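PDB 3R2T: superantigen-like protein SSL8 from Staphylococcus aureus, which is of uncertain function but, as a secreted relative of the staphylococcal superantigens, probably acts on the host immune system. Local coordinates for residues S203-D215 / I236-K249. Residues are numbered along the deposited sequence; the frame is centred on the assembly and turned at random.
Sequences SADKGRIVINMKD and INSEQIKNIEVNLK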
loop_
_atom_site.group_PDB
_atom_site.type_symbol
_atom_site.label_atom_id
_atom_site.label_comp_id
_atom_site.label_asym_id
_atom_site.label_seq_id
_atom_site.Cartn_x
_atom_site.Cartn_y
_atom_site.Cartn_z
ATOM N N SER A 203 27.636 10.504 -8.075
ATOM C CA SER A 203 28.865 9.838 -8.531
ATOM C C SER A 203 28.493 8.628 -9.392
ATOM O O SER A 203 28.870 8.534 -10.564
ATOM C CB SER A 203 29.723 9.409 -7.334
ATOM O OG SER A 203 30.946 8.833 -7.764
ATOM N N ALA A 204 27.764 7.703 -8.786
ATOM C CA ALA A 204 27.268 6.519 -9.467
ATOM C C ALA A 204 25.778 6.755 -9.453
ATOM O O ALA A 204 25.235 7.193 -8.444
ATOM C CB ALA A 204 27.628 5.256 -8.709
ATOM N N ASP A 205 25.117 6.462 -10.563
ATOM C CA ASP A 205 23.690 6.733 -10.690
ATOM C C ASP A 205 22.915 5.576 -11.333
ATOM O O ASP A 205 21.764 5.301 -10.991
ATOM C CB ASP A 205 23.575 7.977 -11.574
ATOM C CG ASP A 205 22.245 8.669 -11.463
ATOM O OD1 ASP A 205 22.181 9.859 -11.861
ATOM O OD2 ASP A 205 21.281 8.055 -10.956
ATOM N N LYS A 206 23.550 4.918 -12.287
ATOM C CA LYS A 206 22.944 3.841 -13.015
ATOM C C LYS A 206 23.834 2.624 -12.846
ATOM O O LYS A 206 24.916 2.720 -12.281
ATOM C CB LYS A 206 22.849 4.227 -14.493
ATOM C CG LYS A 206 22.049 5.507 -14.751
ATOM C CD LYS A 206 21.945 5.874 -16.224
ATOM C CE LYS A 206 21.044 7.103 -16.385
ATOM N NZ LYS A 206 20.893 7.565 -17.804
ATOM N N GLY A 207 23.379 1.488 -13.342
ATOM C CA GLY A 207 24.140 0.260 -13.239
ATOM C C GLY A 207 23.272 -0.948 -12.947
ATOM O O GLY A 207 22.054 -0.927 -13.140
ATOM N N ARG A 208 23.907 -2.008 -12.482
ATOM C CA ARG A 208 23.201 -3.241 -12.174
ATOM C C ARG A 208 23.939 -4.112 -11.184
ATOM O O ARG A 208 25.151 -3.983 -11.007
ATOM C CB ARG A 208 23.012 -4.075 -13.442
ATOM C CG ARG A 208 24.326 -4.442 -14.131
ATOM C CD ARG A 208 24.121 -5.490 -15.236
ATOM N NE ARG A 208 25.343 -5.754 -16.001
ATOM C CZ ARG A 208 25.499 -6.757 -16.872
ATOM N NH1 ARG A 208 24.523 -7.648 -17.077
ATOM N NH2 ARG A 208 26.650 -6.887 -17.526
ATOM N N ILE A 209 23.178 -5.015 -10.569
ATOM C CA ILE A 209 23.697 -6.001 -9.656
ATOM C C ILE A 209 23.360 -7.307 -10.329
ATOM O O ILE A 209 22.214 -7.499 -10.744
ATOM C CB ILE A 209 22.975 -5.989 -8.292
ATOM C CG1 ILE A 209 23.006 -4.606 -7.653
ATOM C CG2 ILE A 209 23.561 -7.082 -7.341
ATOM C CD1 ILE A 209 22.100 -4.514 -6.429
ATOM N N VAL A 210 24.343 -8.198 -10.442
ATOM C CA VAL A 210 24.130 -9.507 -11.046
ATOM C C VAL A 210 24.543 -10.581 -10.055
ATOM O O VAL A 210 25.697 -10.618 -9.611
ATOM C CB VAL A 210 24.964 -9.697 -12.323
ATOM C CG1 VAL A 210 24.814 -11.132 -12.871
ATOM C CG2 VAL A 210 24.562 -8.702 -13.363
ATOM N N ILE A 211 23.604 -11.456 -9.713
ATOM C CA ILE A 211 23.868 -12.556 -8.794
ATOM C C ILE A 211 24.031 -13.801 -9.660
ATOM O O ILE A 211 23.098 -14.209 -10.343
ATOM C CB ILE A 211 22.717 -12.719 -7.784
ATOM C CG1 ILE A 211 22.556 -11.430 -6.954
ATOM C CG2 ILE A 211 22.956 -13.924 -6.855
ATOM C CD1 ILE A 211 21.256 -11.348 -6.151
ATOM N N ASN A 212 25.223 -14.386 -9.662
ATOM C CA ASN A 212 25.489 -15.573 -10.460
ATOM C C ASN A 212 25.397 -16.824 -9.598
ATOM O O ASN A 212 25.991 -16.864 -8.530
ATOM C CB ASN A 212 26.874 -15.458 -11.118
ATOM C CG ASN A 212 26.909 -14.416 -12.219
ATOM O OD1 ASN A 212 26.133 -14.488 -13.166
ATOM N ND2 ASN A 212 27.827 -13.455 -12.114
ATOM N N MET A 213 24.647 -17.823 -10.070
ATOM C CA MET A 213 24.431 -19.087 -9.355
ATOM C C MET A 213 25.347 -20.183 -9.901
ATOM O O MET A 213 25.840 -20.077 -11.007
ATOM C CB MET A 213 22.980 -19.522 -9.523
ATOM C CG MET A 213 21.941 -18.422 -9.210
ATOM S SD MET A 213 22.088 -17.775 -7.537
ATOM C CE MET A 213 21.692 -19.286 -6.622
ATOM N N LYS A 214 25.574 -21.231 -9.121
ATOM C CA LYS A 214 26.445 -22.320 -9.548
ATOM C C LYS A 214 25.920 -23.039 -10.774
ATOM O O LYS A 214 26.699 -23.513 -11.549
ATOM C CB LYS A 214 26.743 -23.302 -8.405
ATOM C CG LYS A 214 27.579 -22.662 -7.296
ATOM C CD LYS A 214 27.882 -23.618 -6.165
ATOM C CE LYS A 214 28.667 -22.921 -5.056
ATOM N NZ LYS A 214 28.784 -23.812 -3.843
ATOM N N ASP A 215 24.605 -23.090 -10.963
ATOM C CA ASP A 215 24.024 -23.718 -12.158
ATOM C C ASP A 215 23.994 -22.757 -13.383
ATOM O O ASP A 215 23.368 -23.066 -14.388
ATOM C CB ASP A 215 22.607 -24.230 -11.870
ATOM C CG ASP A 215 21.600 -23.102 -11.653
ATOM O OD1 ASP A 215 21.921 -21.920 -11.894
ATOM O OD2 ASP A 215 20.462 -23.408 -11.246
ATOM N N ILE A 236 16.393 -17.193 -2.712
ATOM C CA ILE A 236 17.586 -17.812 -3.253
ATOM C C ILE A 236 18.334 -18.679 -2.226
ATOM O O ILE A 236 18.503 -18.288 -1.053
ATOM C CB ILE A 236 18.533 -16.691 -3.715
ATOM C CG1 ILE A 236 17.810 -15.768 -4.710
ATOM C CG2 ILE A 236 19.777 -17.253 -4.339
ATOM C CD1 ILE A 236 18.630 -14.535 -5.076
ATOM N N ASN A 237 18.772 -19.853 -2.671
ATOM C CA ASN A 237 19.576 -20.777 -1.855
ATOM C C ASN A 237 21.011 -20.227 -1.818
ATOM O O ASN A 237 21.758 -20.362 -2.781
ATOM C CB ASN A 237 19.529 -22.185 -2.473
ATOM C CG ASN A 237 20.406 -23.177 -1.750
ATOM O OD1 ASN A 237 21.219 -22.800 -0.917
ATOM N ND2 ASN A 237 20.253 -24.463 -2.079
ATOM N N SER A 238 21.384 -19.598 -0.703
ATOM C CA SER A 238 22.692 -18.960 -0.567
ATOM C C SER A 238 23.884 -19.871 -0.864
ATOM O O SER A 238 24.896 -19.405 -1.356
ATOM C CB SER A 238 22.851 -18.306 0.815
ATOM O OG SER A 238 22.792 -19.264 1.847
ATOM N N GLU A 239 23.766 -21.157 -0.577
ATOM C CA GLU A 239 24.857 -22.079 -0.861
ATOM C C GLU A 239 25.122 -22.156 -2.376
ATOM O O GLU A 239 26.241 -22.414 -2.815
ATOM C CB GLU A 239 24.535 -23.453 -0.279
ATOM C CG GLU A 239 25.640 -24.495 -0.418
ATOM C CD GLU A 239 25.659 -25.180 -1.757
ATOM O OE1 GLU A 239 24.557 -25.471 -2.285
ATOM O OE2 GLU A 239 26.771 -25.467 -2.261
ATOM N N GLN A 240 24.095 -21.883 -3.169
ATOM C CA GLN A 240 24.221 -21.971 -4.612
ATOM C C GLN A 240 24.660 -20.694 -5.305
ATOM O O GLN A 240 24.747 -20.680 -6.514
ATOM C CB GLN A 240 22.919 -22.506 -5.206
ATOM C CG GLN A 240 22.689 -24.016 -4.886
ATOM C CD GLN A 240 23.661 -24.911 -5.612
ATOM O OE1 GLN A 240 23.806 -24.811 -6.817
ATOM N NE2 GLN A 240 24.316 -25.813 -4.887
ATOM N N ILE A 241 24.926 -19.623 -4.556
ATOM C CA ILE A 241 25.393 -18.371 -5.166
ATOM C C ILE A 241 26.882 -18.508 -5.430
ATOM O O ILE A 241 27.641 -18.750 -4.501
ATOM C CB ILE A 241 25.186 -17.164 -4.243
ATOM C CG1 ILE A 241 23.693 -16.903 -4.027
ATOM C CG2 ILE A 241 25.866 -15.937 -4.810
ATOM C CD1 ILE A 241 23.411 -15.787 -3.019
ATOM N N LYS A 242 27.295 -18.387 -6.697
ATOM C CA LYS A 242 28.708 -18.470 -7.060
ATOM C C LYS A 242 29.439 -17.148 -6.791
ATOM O O LYS A 242 30.541 -17.134 -6.270
ATOM C CB LYS A 242 28.863 -18.801 -8.533
ATOM C CG LYS A 242 30.316 -19.174 -8.916
ATOM C CD LYS A 242 30.410 -19.630 -10.375
ATOM C CE LYS A 242 31.741 -20.362 -10.656
ATOM N NZ LYS A 242 31.819 -20.878 -12.068
ATOM N N ASN A 243 28.841 -16.048 -7.203
ATOM C CA ASN A 243 29.434 -14.721 -6.986
ATOM C C ASN A 243 28.402 -13.648 -7.246
ATOM O O ASN A 243 27.290 -13.935 -7.721
ATOM C CB ASN A 243 30.707 -14.504 -7.844
ATOM C CG ASN A 243 30.438 -14.616 -9.333
ATOM O OD1 ASN A 243 29.671 -13.845 -9.896
ATOM N ND2 ASN A 243 31.085 -15.584 -9.982
ATOM N N ILE A 244 28.753 -12.418 -6.922
ATOM C CA ILE A 244 27.862 -11.290 -7.136
ATOM C C ILE A 244 28.717 -10.197 -7.757
ATOM O O ILE A 244 29.818 -9.921 -7.274
ATOM C CB ILE A 244 27.275 -10.813 -5.815
ATOM C CG1 ILE A 244 26.561 -11.989 -5.099
ATOM C CG2 ILE A 244 26.328 -9.618 -6.036
ATOM C CD1 ILE A 244 26.178 -11.714 -3.678
ATOM N N GLU A 245 28.228 -9.590 -8.830
ATOM C CA GLU A 245 28.960 -8.558 -9.507
ATOM C C GLU A 245 28.111 -7.301 -9.690
ATOM O O GLU A 245 26.938 -7.365 -10.082
ATOM C CB GLU A 245 29.460 -9.059 -10.870
ATOM C CG GLU A 245 30.165 -7.985 -11.691
ATOM C CD GLU A 245 30.799 -8.526 -12.985
ATOM O OE1 GLU A 245 30.872 -7.772 -13.980
ATOM O OE2 GLU A 245 31.201 -9.707 -13.011
ATOM N N VAL A 246 28.702 -6.166 -9.379
ATOM C CA VAL A 246 28.041 -4.892 -9.553
ATOM C C VAL A 246 28.791 -4.096 -10.612
ATOM O O VAL A 246 30.028 -4.046 -10.579
ATOM C CB VAL A 246 28.046 -4.097 -8.225
ATOM C CG1 VAL A 246 27.533 -2.687 -8.432
ATOM C CG2 VAL A 246 27.242 -4.829 -7.166
ATOM N N ASN A 247 28.057 -3.519 -11.563
ATOM C CA ASN A 247 28.637 -2.646 -12.578
ATOM C C ASN A 247 28.027 -1.253 -12.422
ATOM O O ASN A 247 26.821 -1.068 -12.589
ATOM C CB ASN A 247 28.460 -3.211 -13.984
ATOM C CG ASN A 247 29.520 -4.244 -14.318
ATOM O OD1 ASN A 247 30.635 -3.885 -14.686
ATOM N ND2 ASN A 247 29.182 -5.519 -14.206
ATOM N N LEU A 248 28.864 -0.289 -12.062
ATOM C CA LEU A 248 28.426 1.084 -11.868
ATOM C C LEU A 248 28.679 1.923 -13.108
ATOM O O LEU A 248 29.678 1.720 -13.811
ATOM C CB LEU A 248 29.179 1.715 -10.697
ATOM C CG LEU A 248 29.054 1.028 -9.341
ATOM C CD1 LEU A 248 29.958 1.720 -8.318
ATOM C CD2 LEU A 248 27.604 1.020 -8.872
ATOM N N LYS A 249 27.778 2.868 -13.370
ATOM C CA LYS A 249 27.940 3.784 -14.502
ATOM C C LYS A 249 27.262 5.144 -14.264
ATOM O O LYS A 249 26.467 5.314 -13.323
ATOM C CB LYS A 249 27.486 3.124 -15.813
ATOM C CG LYS A 249 26.057 2.594 -15.827
ATOM C CD LYS A 249 25.751 1.718 -17.072
ATOM C CE LYS A 249 25.860 2.478 -18.415
ATOM N NZ LYS A 249 27.254 2.823 -18.835
ATOM O OXT LYS A 249 27.527 6.126 -14.993
HETATM O O HOH W 1 28.489 -11.338 -13.746
#
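Two backbone N-H groups grip Asn-212 O, Lys-242 N at 2.7 Å and Asn-243 N at 3.2 Å, marking a classic beta bulge in the antiparallel pair of strands 207-213 and 241-248. In the mixed beta-grasp sheet 241-248 is the central strand, flanked by the parallel 156-160 and the antiparallel 207-213, which pairs on its other edge with 218-222. A second classic bulge closes the far end, where the C-terminal Lys-249 O accepts from both Asp-205 N and Lys-206 N. Ile-209, Ile-211, Ile-244, Val-246 and Leu-248 share one face; there Ile-209 and Ile-211 pack on helix 182-197, while Ile-209 and Ile-244 lie side by side, their CG2 methyls 4.0 Å apart. The other face carries Arg-208, Asn-212, Asn-243, Glu-245 and Asn-247 around the buried Val-210. Asn-212 ND2 reaches Asn-243 OD1 (2.9 Å): ND2 lies in the carbonyl plane of Asn-243 and OD1 in the amide plane of Asn-212, though the two amides are turned 76° apart. With chi1 at 60°, Asn-243 CG sits between its backbone N and carbonyl carbon, and chi2 of 62° turns OD1 toward Asn-212. The same ND2 donates to a water that bonds weakly to Glu-245 OE2, and Glu-245 OE1 takes Asn-247 ND2 on its anti side. Arg-208 NH1 forms a salt bridge with Glu-220 OE1. Past the first bulge, Met-213 bends back, laying CE against Ile-236 CG2 (3.6 Å). Lys-214 NZ donates to Glu-239 O at 3.1 Å, nearly end-on, and makes a salt bridge to Glu-239 OE2 at 3.0 Å, from above the carboxylate plane.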